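Side-chain contacts in putative xanthine dehydrogenase YAGS fad-binding subunit (Escherichia coli, PDB 5G5G), which binds a pterin cytosine dinucleotide and a dioxothiomolybdenum ion and probably forms the molybdenum-containing subunit of a periplasmic aldehyde oxidase: residues Thr64-Asp69 / Gln110-Val115; Lys222-Pro227 / Ala255-Arg260; Ala144-Ala149 / Arg337-Asp342; Asn202-Trp207 / Thr218-Thr223. All blocks are in the same frame, centred on the assembly; numbering follows the deposited sequence.

Overall arrangement
From the N terminus, interaction 1 closes first. It joins strands 61-67 and 111-117, which belong to different sheets; that of 111-117 continues into strands of the molybdopterin-binding region. Interaction 3 opens next, at helix 143-147, and closes about 190 residues later on strand 331-340. Interactions 4 and 2 are nested inside that long loop. Interaction 4 sets strand 203-208 against helix 213-224. Interaction 2 begins on the end of that helix and closes on helix 250-262, so the two share Lys-222 and Thr-223. Interaction 1 touches interaction 2 where Leu-114 packs on Ala-258. Interaction 3 stands apart on another sheet, its centre about 36 Å from the centres of interactions 2 and 4.

Interaction 1 (Thr64-Asp69 / Gln110-Val115); sequences TALDTD and QAIALV
Leu-66 reaches from strand 61-67 to Ile-112 and Ala-113 of strand 111-117. It is the one residue of its segment that makes the contact. Its two methyls divide the work. Leu-66 CD2 lies 3.2 Å from the backbone oxygen Ile-112 O. This is a close van der Waals approach and not a hydrogen bond. The same methyl also faces Ala-113, with Leu-66 CD2 4.3 Å from Ala-113 CB. Leu-66 CD1 meets the end of the isoleucine, 4.1 Å from Ile-112 CD1, and the two side chains cross obliquely. Leu-66 has CG anti to its backbone nitrogen (chi1 -177°), which extends the branch over the neighbouring strand. Ile-112 and Ala-113 are consecutive, yet both direct their CB toward Leu-66. A classic beta bulge explains this: both residues face Val-54 of strand 49-55. A second classic bulge lies on the other side of the contact, where Thr-64 and Ala-65 both face His-133.

This tight apolar patch has a looser, polar flank. Thr-64 and Asp-69 are exposed. Asp-67 makes a weak hydrogen bond through OD2 to Gln-131 NE2. Thr-68 has its CB toward the other segment, but Thr-68 CG2 stays 5.6 Å from Ala-113 CB.

The two strands belong to different sheets, so no backbone bonds link them. Ala-132 of strand 131-136 touches both Leu-66 and Ile-112. Thr-82 of strand 77-82 also touches Leu-66. Beyond strand 111-117, Ala-111 and Leu-114 pack on helix 250-262.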
loop_
_atom_site.group_PDB
_atom_site.type_symbol
_atom_site.label_atom_id
_atom_site.label_comp_id
_atom_site.label_asym_id
_atom_site.label_seq_id
_atom_site.Cartn_x
_atom_site.Cartn_y
_atom_site.Cartn_z
ATOM N N THR C 64 4.176 33.812 -4.464
ATOM C CA THR C 64 4.583 35.241 -4.643
ATOM C C THR C 64 6.019 35.282 -5.169
ATOM O O THR C 64 6.325 36.023 -6.146
ATOM C CB THR C 64 4.371 36.096 -3.374
ATOM O OG1 THR C 64 4.889 35.437 -2.216
ATOM C CG2 THR C 64 2.857 36.323 -3.152
ATOM N N ALA C 65 6.850 34.394 -4.635
ATOM C CA ALA C 65 8.187 34.213 -5.212
ATOM C C ALA C 65 8.739 32.789 -5.037
ATOM O O ALA C 65 8.290 31.998 -4.190
ATOM C CB ALA C 65 9.130 35.249 -4.650
ATOM N N LEU C 66 9.706 32.479 -5.871
ATOM C CA LEU C 66 10.320 31.200 -5.838
ATOM C C LEU C 66 11.780 31.431 -6.132
ATOM O O LEU C 66 12.159 31.641 -7.268
ATOM C CB LEU C 66 9.675 30.296 -6.893
ATOM C CG LEU C 66 10.216 28.876 -6.894
ATOM C CD1 LEU C 66 10.072 28.221 -5.522
ATOM C CD2 LEU C 66 9.476 28.016 -7.929
ATOM N N ASP C 67 12.593 31.456 -5.096
ATOM C CA ASP C 67 13.964 31.873 -5.265
ATOM C C ASP C 67 14.853 30.662 -5.194
ATOM O O ASP C 67 14.602 29.729 -4.471
ATOM C CB ASP C 67 14.297 32.935 -4.277
ATOM C CG ASP C 67 13.424 34.148 -4.438
ATOM O OD1 ASP C 67 13.418 34.743 -5.577
ATOM O OD2 ASP C 67 12.674 34.475 -3.472
ATOM N N THR C 68 15.854 30.636 -6.053
ATOM C CA THR C 68 16.610 29.410 -6.256
ATOM C C THR C 68 18.122 29.626 -6.150
ATOM O O THR C 68 18.853 28.659 -6.390
ATOM C CB THR C 68 16.297 28.838 -7.659
ATOM O OG1 THR C 68 16.686 29.825 -8.620
ATOM C CG2 THR C 68 14.816 28.536 -7.792
ATOM N N ASP C 69 18.581 30.818 -5.754
ATOM C CA ASP C 69 20.012 31.104 -5.704
ATOM C C ASP C 69 20.738 30.207 -4.704
ATOM O O ASP C 69 21.824 29.663 -5.010
ATOM C CB ASP C 69 20.355 32.563 -5.340
ATOM C CG ASP C 69 20.198 33.559 -6.507
ATOM O OD1 ASP C 69 19.782 33.233 -7.598
ATOM O OD2 ASP C 69 20.541 34.734 -6.300
ATOM N N GLN C 110 1.632 20.242 -4.776
ATOM C CA GLN C 110 1.795 20.400 -6.207
ATOM C C GLN C 110 3.234 20.770 -6.525
ATOM O O GLN C 110 3.834 21.594 -5.808
ATOM C CB GLN C 110 0.854 21.483 -6.734
ATOM C CG GLN C 110 0.971 21.769 -8.237
ATOM C CD GLN C 110 -0.064 22.802 -8.671
ATOM O OE1 GLN C 110 -0.406 23.726 -7.910
ATOM N NE2 GLN C 110 -0.600 22.627 -9.884
ATOM N N ALA C 111 3.808 20.126 -7.534
ATOM C CA ALA C 111 5.221 20.366 -7.811
ATOM C C ALA C 111 5.452 21.827 -8.225
ATOM O O ALA C 111 4.716 22.362 -9.071
ATOM C CB ALA C 111 5.720 19.460 -8.889
ATOM N N ILE C 112 6.461 22.476 -7.647
ATOM C CA ILE C 112 6.809 23.861 -8.008
ATOM C C ILE C 112 8.240 24.058 -8.473
ATOM O O ILE C 112 8.576 25.112 -9.028
ATOM C CB ILE C 112 6.456 24.891 -6.916
ATOM C CG1 ILE C 112 7.231 24.594 -5.613
ATOM C CG2 ILE C 112 4.957 24.893 -6.699
ATOM C CD1 ILE C 112 7.071 25.667 -4.546
ATOM N N ALA C 113 9.100 23.087 -8.204
ATOM C CA ALA C 113 10.485 23.179 -8.632
ATOM C C ALA C 113 11.121 21.784 -8.624
ATOM O O ALA C 113 10.576 20.830 -8.018
ATOM C CB ALA C 113 11.291 24.149 -7.776
ATOM N N LEU C 114 12.249 21.681 -9.337
ATOM C CA LEU C 114 13.056 20.450 -9.322
ATOM C C LEU C 114 14.512 20.841 -9.243
ATOM O O LEU C 114 14.984 21.587 -10.084
ATOM C CB LEU C 114 12.834 19.600 -10.581
ATOM C CG LEU C 114 13.612 18.266 -10.596
ATOM C CD1 LEU C 114 12.758 17.179 -9.961
ATOM C CD2 LEU C 114 14.050 17.897 -12.000
ATOM N N VAL C 115 15.220 20.369 -8.214
ATOM C CA VAL C 115 16.663 20.613 -8.166
ATOM C C VAL C 115 17.369 19.407 -8.773
ATOM O O VAL C 115 17.064 18.281 -8.362
ATOM C CB VAL C 115 17.157 20.788 -6.727
ATOM C CG1 VAL C 115 18.654 21.008 -6.693
ATOM C CG2 VAL C 115 16.456 21.948 -6.041
#

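Interaction 2 (Lys222-Pro227 / Ala255-Arg260); sequences KTLKVP and AALAAR
The guanidinium of Arg-260 meets Val-226 at a slant, with NH1 4.2 Å from Val-226 CG1. At its edge, in the guanidinium plane, sits water 2, doubtfully close to Arg-260 NH2. Water 1 takes the other terminal nitrogen, 3.0 Å from Arg-260 NH1. Both waters donate to the same backbone oxygen. Leu-224 O lies 2.9 Å from water 1 and 2.8 Å from water 2. Water 1 therefore links the arginine to the last turn of helix 213-224; the bridge through water 2 is less certain. A bend in the arginine chain at chi3 (61°) turns the flat group toward this helix end. Its positive charge, relayed by water, may help stabilise the carbonyl at the helix end. Trp-199 of strand 194-200 also touches the Arg-260 side chain.

Away from the waters the contact is apolar. Leu-224 forks over helix 250-262. Leu-224 CD1 lies 4.0 Å from Ala-256 CB. Its other branch is closer, with Leu-224 CD2 3.6 Å from Leu-257 CD2. The two leucines lie alongside each other, running in opposite senses.

Lys-225 has positive phi and is the C-prime residue of a Schellman motif, in which Val-226 N returns to Ala-221 O and Lys-225 N makes a weak bond to Lys-222 O. The turn places Val-226 against Arg-260. A Schellman-terminated helix here packs against a second helix in the molybdopterin-binding region.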
loop_
_atom_site.group_PDB
_atom_site.type_symbol
_atom_site.label_atom_id
_atom_site.label_comp_id
_atom_site.label_asym_id
_atom_site.label_seq_id
_atom_site.Cartn_x
_atom_site.Cartn_y
_atom_site.Cartn_z
ATOM N N LYS C 222 2.245 16.836 -25.764
ATOM C CA LYS C 222 1.425 18.050 -25.734
ATOM C C LYS C 222 1.870 19.020 -24.641
ATOM O O LYS C 222 1.799 20.242 -24.807
ATOM C CB LYS C 222 -0.045 17.691 -25.518
ATOM C CG LYS C 222 -1.003 18.861 -25.581
ATOM C CD LYS C 222 -2.452 18.365 -25.579
ATOM C CE LYS C 222 -3.486 19.459 -25.230
ATOM N NZ LYS C 222 -4.021 20.316 -26.310
ATOM N N THR C 223 2.253 18.476 -23.495
ATOM C CA THR C 223 2.688 19.298 -22.378
ATOM C C THR C 223 4.000 20.018 -22.705
ATOM O O THR C 223 4.168 21.241 -22.458
ATOM C CB THR C 223 2.857 18.444 -21.096
ATOM O OG1 THR C 223 1.651 17.709 -20.809
ATOM C CG2 THR C 223 3.157 19.329 -19.925
ATOM N N LEU C 224 4.942 19.282 -23.255
ATOM C CA LEU C 224 6.220 19.861 -23.702
ATOM C C LEU C 224 6.137 20.716 -24.953
ATOM O O LEU C 224 7.094 21.479 -25.226
ATOM C CB LEU C 224 7.211 18.760 -24.017
ATOM C CG LEU C 224 7.658 17.923 -22.790
ATOM C CD1 LEU C 224 8.536 16.765 -23.248
ATOM C CD2 LEU C 224 8.391 18.823 -21.813
ATOM N N LYS C 225 5.045 20.562 -25.717
ATOM C CA LYS C 225 4.884 21.253 -27.037
ATOM C C LYS C 225 5.927 20.813 -28.029
ATOM O O LYS C 225 6.619 21.607 -28.671
ATOM C CB LYS C 225 4.877 22.770 -26.871
ATOM C CG LYS C 225 3.821 23.304 -25.915
ATOM C CD LYS C 225 3.989 24.812 -25.701
ATOM C CE LYS C 225 2.662 25.508 -25.439
ATOM N NZ LYS C 225 2.169 26.275 -26.633
ATOM N N VAL C 226 6.043 19.517 -28.170
ATOM C CA VAL C 226 6.971 18.901 -29.116
ATOM C C VAL C 226 6.172 17.905 -29.963
ATOM O O VAL C 226 5.095 17.471 -29.550
ATOM C CB VAL C 226 8.184 18.195 -28.456
ATOM C CG1 VAL C 226 8.976 19.158 -27.589
ATOM C CG2 VAL C 226 7.782 16.953 -27.660
ATOM N N PRO C 227 6.690 17.564 -31.146
ATOM C CA PRO C 227 5.992 16.567 -31.975
ATOM C C PRO C 227 5.946 15.232 -31.280
ATOM O O PRO C 227 6.958 14.754 -30.764
ATOM C CB PRO C 227 6.880 16.478 -33.228
ATOM C CG PRO C 227 7.456 17.839 -33.342
ATOM C CD PRO C 227 7.805 18.193 -31.903
ATOM N N ALA C 255 11.345 15.208 -15.199
ATOM C CA ALA C 255 12.525 14.530 -15.745
ATOM C C ALA C 255 12.858 15.054 -17.123
ATOM O O ALA C 255 14.022 15.373 -17.442
ATOM C CB ALA C 255 12.328 13.013 -15.783
ATOM N N ALA C 256 11.828 15.141 -17.954
ATOM C CA ALA C 256 11.965 15.591 -19.329
ATOM C C ALA C 256 12.465 17.043 -19.434
ATOM O O ALA C 256 13.435 17.349 -20.156
ATOM C CB ALA C 256 10.651 15.430 -20.072
ATOM N N LEU C 257 11.820 17.939 -18.687
ATOM C CA LEU C 257 12.288 19.326 -18.655
ATOM C C LEU C 257 13.730 19.461 -18.185
ATOM O O LEU C 257 14.526 20.213 -18.760
ATOM C CB LEU C 257 11.394 20.162 -17.744
ATOM C CG LEU C 257 9.991 20.339 -18.302
ATOM C CD1 LEU C 257 9.149 21.037 -17.247
ATOM C CD2 LEU C 257 10.033 21.158 -19.573
ATOM N N ALA C 258 14.044 18.752 -17.106
ATOM C CA ALA C 258 15.375 18.812 -16.532
ATOM C C ALA C 258 16.470 18.328 -17.466
ATOM O O ALA C 258 17.530 18.972 -17.599
ATOM C CB ALA C 258 15.419 18.024 -15.214
ATOM N N ALA C 259 16.227 17.205 -18.118
ATOM C CA ALA C 259 17.256 16.617 -18.968
ATOM C C ALA C 259 17.522 17.499 -20.171
ATOM O O ALA C 259 18.625 17.578 -20.634
ATOM C CB ALA C 259 16.809 15.204 -19.416
ATOM N N ARG C 260 16.513 18.196 -20.646
ATOM C CA ARG C 260 16.715 19.113 -21.757
ATOM C C ARG C 260 17.540 20.365 -21.308
ATOM O O ARG C 260 18.496 20.791 -21.977
ATOM C CB ARG C 260 15.370 19.506 -22.360
ATOM C CG ARG C 260 15.564 20.382 -23.576
ATOM C CD ARG C 260 14.286 20.574 -24.335
ATOM N NE ARG C 260 13.295 21.232 -23.500
ATOM C CZ ARG C 260 12.046 21.521 -23.887
ATOM N NH1 ARG C 260 11.595 21.274 -25.157
ATOM N NH2 ARG C 260 11.260 22.105 -23.004
HETATM O O HOH W 1 9.335 22.636 -26.618
HETATM O O HOH W 2 8.799 22.522 -23.303
#

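Interaction 3 (Ala144-Ala149 / Arg337-Asp342); sequences ADEKQA and RLATLD
Glu-146 lays its aliphatic stem on Ala-339 and Leu-341. The two backbones are close here, with Glu-146 CA 6.3 Å from Ala-339 CA. Glu-146 CB is the first atom in contact, 3.8 Å from Ala-339 CB. The small alanine permits this approach, since it ends at its methyl. Glu-146 CG comes next and meets the end of the leucine, 3.7 Å from Leu-341 CD2. The backbone oxygen Thr-340 O is more distant, 4.3 Å from Glu-146 CG. The chain folds at the CB-CG bond (chi2 -55°), turning the carboxylate carbon out of line. The carboxylate at the tip makes no hydrogen bond to 337-342, so the acid serves this contact through its methylenes. Glu-146 and Leu-341 run past each other in opposite directions. Leu-341 CB is not aimed at the helix, but its CD2 branch comes nearer.

The flanks are polar. Lys-147 forms a cation-pi contact with Trp-307. Arg-337 NH1 makes a salt bridge to Asp-159 OD1, and Asp-342 OD2 accepts a hydrogen bond from Ala-140 N. The contact is plain helix-on-sheet packing: the short helix 143-147 lies against the end of strand 331-340, part of a five-stranded mixed sheet of the molybdopterin-binding region.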
loop_
_atom_site.group_PDB
_atom_site.type_symbol
_atom_site.label_atom_id
_atom_site.label_comp_id
_atom_site.label_asym_id
_atom_site.label_seq_id
_atom_site.Cartn_x
_atom_site.Cartn_y
_atom_site.Cartn_z
ATOM N N ALA C 144 -18.584 17.344 2.997
ATOM C CA ALA C 144 -19.836 17.468 3.779
ATOM C C ALA C 144 -20.371 18.881 3.815
ATOM O O ALA C 144 -21.579 19.108 3.634
ATOM C CB ALA C 144 -19.630 16.931 5.183
ATOM N N ASP C 145 -19.495 19.855 4.032
ATOM C CA ASP C 145 -19.933 21.234 4.074
ATOM C C ASP C 145 -20.426 21.695 2.703
ATOM O O ASP C 145 -21.328 22.497 2.647
ATOM C CB ASP C 145 -18.830 22.167 4.559
ATOM C CG ASP C 145 -18.443 21.937 6.004
ATOM O OD1 ASP C 145 -19.156 21.242 6.754
ATOM O OD2 ASP C 145 -17.405 22.489 6.406
ATOM N N GLU C 146 -19.888 21.152 1.619
ATOM C CA GLU C 146 -20.263 21.588 0.284
ATOM C C GLU C 146 -21.548 20.967 -0.229
ATOM O O GLU C 146 -22.120 21.458 -1.194
ATOM C CB GLU C 146 -19.134 21.311 -0.693
ATOM C CG GLU C 146 -17.855 22.066 -0.380
ATOM C CD GLU C 146 -18.018 23.578 -0.266
ATOM O OE1 GLU C 146 -18.600 24.206 -1.206
ATOM O OE2 GLU C 146 -17.563 24.117 0.782
ATOM N N LYS C 147 -21.992 19.881 0.413
ATOM C CA LYS C 147 -23.093 19.097 -0.102
ATOM C C LYS C 147 -24.338 19.926 -0.231
ATOM O O LYS C 147 -24.957 19.930 -1.301
ATOM C CB LYS C 147 -23.368 17.884 0.797
ATOM C CG LYS C 147 -24.514 17.008 0.287
ATOM C CD LYS C 147 -25.286 16.391 1.410
ATOM C CE LYS C 147 -26.314 15.412 0.887
ATOM N NZ LYS C 147 -27.637 16.032 0.793
ATOM N N GLN C 148 -24.674 20.674 0.826
ATOM C CA GLN C 148 -25.963 21.369 0.885
ATOM C C GLN C 148 -26.161 22.232 -0.347
ATOM O O GLN C 148 -27.266 22.254 -0.922
ATOM C CB GLN C 148 -26.075 22.227 2.148
ATOM C CG GLN C 148 -27.500 22.658 2.502
ATOM C CD GLN C 148 -27.530 23.694 3.616
ATOM O OE1 GLN C 148 -26.477 24.116 4.129
ATOM N NE2 GLN C 148 -28.722 24.116 3.992
ATOM N N ALA C 149 -25.083 22.886 -0.776
ATOM C CA ALA C 149 -25.124 23.807 -1.904
ATOM C C ALA C 149 -25.150 23.186 -3.310
ATOM O O ALA C 149 -25.422 23.909 -4.269
ATOM C CB ALA C 149 -23.970 24.780 -1.807
ATOM N N ARG C 337 -23.727 14.472 -8.073
ATOM C CA ARG C 337 -23.587 15.859 -7.648
ATOM C C ARG C 337 -22.095 16.113 -7.426
ATOM O O ARG C 337 -21.451 15.386 -6.659
ATOM C CB ARG C 337 -24.389 16.088 -6.395
ATOM C CG ARG C 337 -25.903 15.695 -6.510
ATOM C CD ARG C 337 -26.624 16.692 -7.286
ATOM N NE ARG C 337 -28.061 16.317 -7.373
ATOM C CZ ARG C 337 -28.612 15.540 -8.310
ATOM N NH1 ARG C 337 -27.887 15.077 -9.314
ATOM N NH2 ARG C 337 -29.946 15.342 -8.298
ATOM N N LEU C 338 -21.569 17.141 -8.088
ATOM C CA LEU C 338 -20.134 17.390 -8.082
ATOM C C LEU C 338 -19.827 18.729 -7.407
ATOM O O LEU C 338 -20.157 19.790 -7.955
ATOM C CB LEU C 338 -19.617 17.358 -9.538
ATOM C CG LEU C 338 -18.103 17.557 -9.658
ATOM C CD1 LEU C 338 -17.280 16.554 -8.894
ATOM C CD2 LEU C 338 -17.789 17.549 -11.139
ATOM N N ALA C 339 -19.211 18.682 -6.234
ATOM C CA ALA C 339 -18.751 19.898 -5.549
ATOM C C ALA C 339 -17.384 20.283 -6.067
ATOM O O ALA C 339 -16.650 19.448 -6.613
ATOM C CB ALA C 339 -18.672 19.671 -4.049
ATOM N N THR C 340 -17.035 21.542 -5.807
ATOM C CA THR C 340 -15.670 22.012 -6.021
ATOM C C THR C 340 -14.884 21.953 -4.716
ATOM O O THR C 340 -15.257 22.593 -3.745
ATOM C CB THR C 340 -15.695 23.417 -6.616
ATOM O OG1 THR C 340 -16.338 23.297 -7.880
ATOM C CG2 THR C 340 -14.271 23.939 -6.841
ATOM N N LEU C 341 -13.787 21.203 -4.727
ATOM C CA LEU C 341 -12.909 21.109 -3.558
ATOM C C LEU C 341 -11.496 21.382 -4.018
ATOM O O LEU C 341 -11.115 20.879 -5.060
ATOM C CB LEU C 341 -12.958 19.740 -2.869
ATOM C CG LEU C 341 -14.306 19.228 -2.274
ATOM C CD1 LEU C 341 -14.167 17.810 -1.753
ATOM C CD2 LEU C 341 -14.769 20.178 -1.168
ATOM N N ASP C 342 -10.734 22.086 -3.175
ATOM C CA ASP C 342 -9.365 22.464 -3.455
ATOM C C ASP C 342 -8.364 21.517 -2.832
ATOM O O ASP C 342 -7.237 21.896 -2.547
ATOM C CB ASP C 342 -9.138 23.899 -2.951
ATOM C CG ASP C 342 -10.032 24.884 -3.657
ATOM O OD1 ASP C 342 -9.810 25.024 -4.874
ATOM O OD2 ASP C 342 -10.994 25.436 -3.022
#

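Interaction 4 (Asn202-Trp207 / Thr218-Thr223); sequences NKLTLW and TDLAKT
Leu-220 of helix 213-224 meets Leu-204 and Leu-206 of strand 203-208 through a single methyl. The contact across the segments is apolar. Leu-220 CD2 is 3.8 Å from Leu-204 CD2. Leu-220 CD2 is almost as near to the second strand leucine, 3.9 Å from Leu-206 CD2. Leu-204 crosses the helix leucine at about a right angle, and Leu-206 crosses it at a slant. Leu-204 and Leu-206 are two apart on the strand, so both direct CB to the helix. Leu-220 extends between them; a chi1 of -178° swings its branch away from the backbone nitrogen and out toward the strand. Ile-233 of strand 231-234 touches both Leu-206 and Leu-220.

The hydrogen bonds lie within the helix. Thr-223 OG1 donates to Asp-219 O at 2.7 Å. The hydroxyl stands 30° out of the carbonyl plane, with a C=O...donor angle of 149°. Thr-223 N reaches the same oxygen from the opposite face, 3.0 Å from Asp-219 O. One carbonyl thus takes two donors, and the hydroxyl of a buried threonine is satisfied without a partner on the strand.

Both elements belong to the beta-alpha-beta unit formed by strand 203-208, helix 213-224 and strand 231-234. No hydrogen bond joins strand 203-208 to 218-223. Their cohesion comes from dispersion and from the burial of three leucines, and the exact crossing of the helix is not fixed by directional bonds between these segments.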
loop_
_atom_site.group_PDB
_atom_site.type_symbol
_atom_site.label_atom_id
_atom_site.label_comp_id
_atom_site.label_asym_id
_atom_site.label_seq_id
_atom_site.Cartn_x
_atom_site.Cartn_y
_atom_site.Cartn_z
ATOM N N ASN C 202 16.489 16.814 -30.589
ATOM C CA ASN C 202 15.082 17.029 -30.270
ATOM C C ASN C 202 14.263 15.723 -30.039
ATOM O O ASN C 202 13.049 15.788 -29.978
ATOM C CB ASN C 202 14.425 17.935 -31.313
ATOM C CG ASN C 202 15.052 19.334 -31.367
ATOM O OD1 ASN C 202 15.736 19.796 -30.423
ATOM N ND2 ASN C 202 14.840 20.021 -32.495
ATOM N N LYS C 203 14.920 14.567 -29.977
ATOM C CA LYS C 203 14.248 13.294 -29.676
ATOM C C LYS C 203 14.357 13.007 -28.168
ATOM O O LYS C 203 15.413 13.067 -27.637
ATOM C CB LYS C 203 14.922 12.129 -30.424
ATOM C CG LYS C 203 15.054 12.291 -31.936
ATOM C CD LYS C 203 13.711 12.375 -32.608
ATOM C CE LYS C 203 13.864 12.735 -34.076
ATOM N NZ LYS C 203 13.705 11.496 -34.849
ATOM N N LEU C 204 13.261 12.644 -27.533
ATOM C CA LEU C 204 13.217 12.333 -26.092
ATOM C C LEU C 204 12.940 10.855 -25.920
ATOM O O LEU C 204 12.010 10.335 -26.563
ATOM C CB LEU C 204 12.083 13.131 -25.489
ATOM C CG LEU C 204 11.614 12.798 -24.076
ATOM C CD1 LEU C 204 12.710 13.024 -23.034
ATOM C CD2 LEU C 204 10.391 13.583 -23.699
ATOM N N THR C 205 13.684 10.182 -25.050
ATOM C CA THR C 205 13.296 8.873 -24.582
ATOM C C THR C 205 13.019 8.967 -23.104
ATOM O O THR C 205 13.816 9.558 -22.371
ATOM C CB THR C 205 14.410 7.818 -24.866
ATOM O OG1 THR C 205 14.720 7.885 -26.273
ATOM C CG2 THR C 205 13.952 6.417 -24.520
ATOM N N LEU C 206 11.863 8.459 -22.669
ATOM C CA LEU C 206 11.457 8.488 -21.266
ATOM C C LEU C 206 11.217 7.062 -20.820
ATOM O O LEU C 206 10.323 6.379 -21.362
ATOM C CB LEU C 206 10.181 9.308 -21.067
ATOM C CG LEU C 206 9.886 9.619 -19.592
ATOM C CD1 LEU C 206 10.641 10.879 -19.134
ATOM C CD2 LEU C 206 8.419 9.786 -19.305
ATOM N N TRP C 207 11.977 6.628 -19.832
ATOM C CA TRP C 207 11.718 5.391 -19.122
ATOM C C TRP C 207 10.854 5.800 -17.948
ATOM O O TRP C 207 11.171 6.756 -17.204
ATOM C CB TRP C 207 13.004 4.795 -18.599
ATOM C CG TRP C 207 13.924 4.238 -19.675
ATOM C CD1 TRP C 207 14.060 2.941 -20.023
ATOM C CD2 TRP C 207 14.825 4.970 -20.527
ATOM N NE1 TRP C 207 15.007 2.796 -21.024
ATOM C CE2 TRP C 207 15.499 4.027 -21.345
ATOM C CE3 TRP C 207 15.185 6.335 -20.641
ATOM C CZ2 TRP C 207 16.490 4.399 -22.291
ATOM C CZ3 TRP C 207 16.112 6.696 -21.615
ATOM C CH2 TRP C 207 16.779 5.748 -22.413
ATOM N N THR C 218 1.420 10.854 -25.939
ATOM C CA THR C 218 0.669 11.976 -26.473
ATOM C C THR C 218 0.629 13.144 -25.489
ATOM O O THR C 218 0.820 14.293 -25.884
ATOM C CB THR C 218 -0.751 11.561 -26.826
ATOM O OG1 THR C 218 -0.662 10.597 -27.866
ATOM C CG2 THR C 218 -1.561 12.742 -27.294
ATOM N N ASP C 219 0.349 12.823 -24.232
ATOM C CA ASP C 219 0.175 13.837 -23.187
ATOM C C ASP C 219 1.491 14.495 -22.876
ATOM O O ASP C 219 1.523 15.720 -22.626
ATOM C CB ASP C 219 -0.486 13.255 -21.942
ATOM C CG ASP C 219 -1.946 12.840 -22.214
ATOM O OD1 ASP C 219 -2.466 13.251 -23.271
ATOM O OD2 ASP C 219 -2.589 12.126 -21.418
ATOM N N LEU C 220 2.561 13.715 -22.862
ATOM C CA LEU C 220 3.901 14.334 -22.561
ATOM C C LEU C 220 4.290 15.277 -23.707
ATOM O O LEU C 220 4.766 16.403 -23.489
ATOM C CB LEU C 220 4.974 13.277 -22.377
ATOM C CG LEU C 220 6.363 13.803 -22.017
ATOM C CD1 LEU C 220 6.315 14.746 -20.831
ATOM C CD2 LEU C 220 7.308 12.652 -21.747
ATOM N N ALA C 221 4.094 14.792 -24.938
ATOM C CA ALA C 221 4.363 15.630 -26.106
ATOM C C ALA C 221 3.539 16.909 -26.090
ATOM O O ALA C 221 4.072 17.976 -26.353
ATOM C CB ALA C 221 4.176 14.860 -27.412
ATOM N N LYS C 222 2.245 16.836 -25.764
ATOM C CA LYS C 222 1.425 18.050 -25.734
ATOM C C LYS C 222 1.870 19.020 -24.641
ATOM O O LYS C 222 1.799 20.242 -24.807
ATOM C CB LYS C 222 -0.045 17.691 -25.518
ATOM C CG LYS C 222 -1.003 18.861 -25.581
ATOM C CD LYS C 222 -2.452 18.365 -25.579
ATOM C CE LYS C 222 -3.486 19.459 -25.230
ATOM N NZ LYS C 222 -4.021 20.316 -26.310
ATOM N N THR C 223 2.253 18.476 -23.495
ATOM C CA THR C 223 2.688 19.298 -22.378
ATOM C C THR C 223 4.000 20.018 -22.705
ATOM O O THR C 223 4.168 21.241 -22.458
ATOM C CB THR C 223 2.857 18.444 -21.096
ATOM O OG1 THR C 223 1.651 17.709 -20.809
ATOM C CG2 THR C 223 3.157 19.329 -19.925
#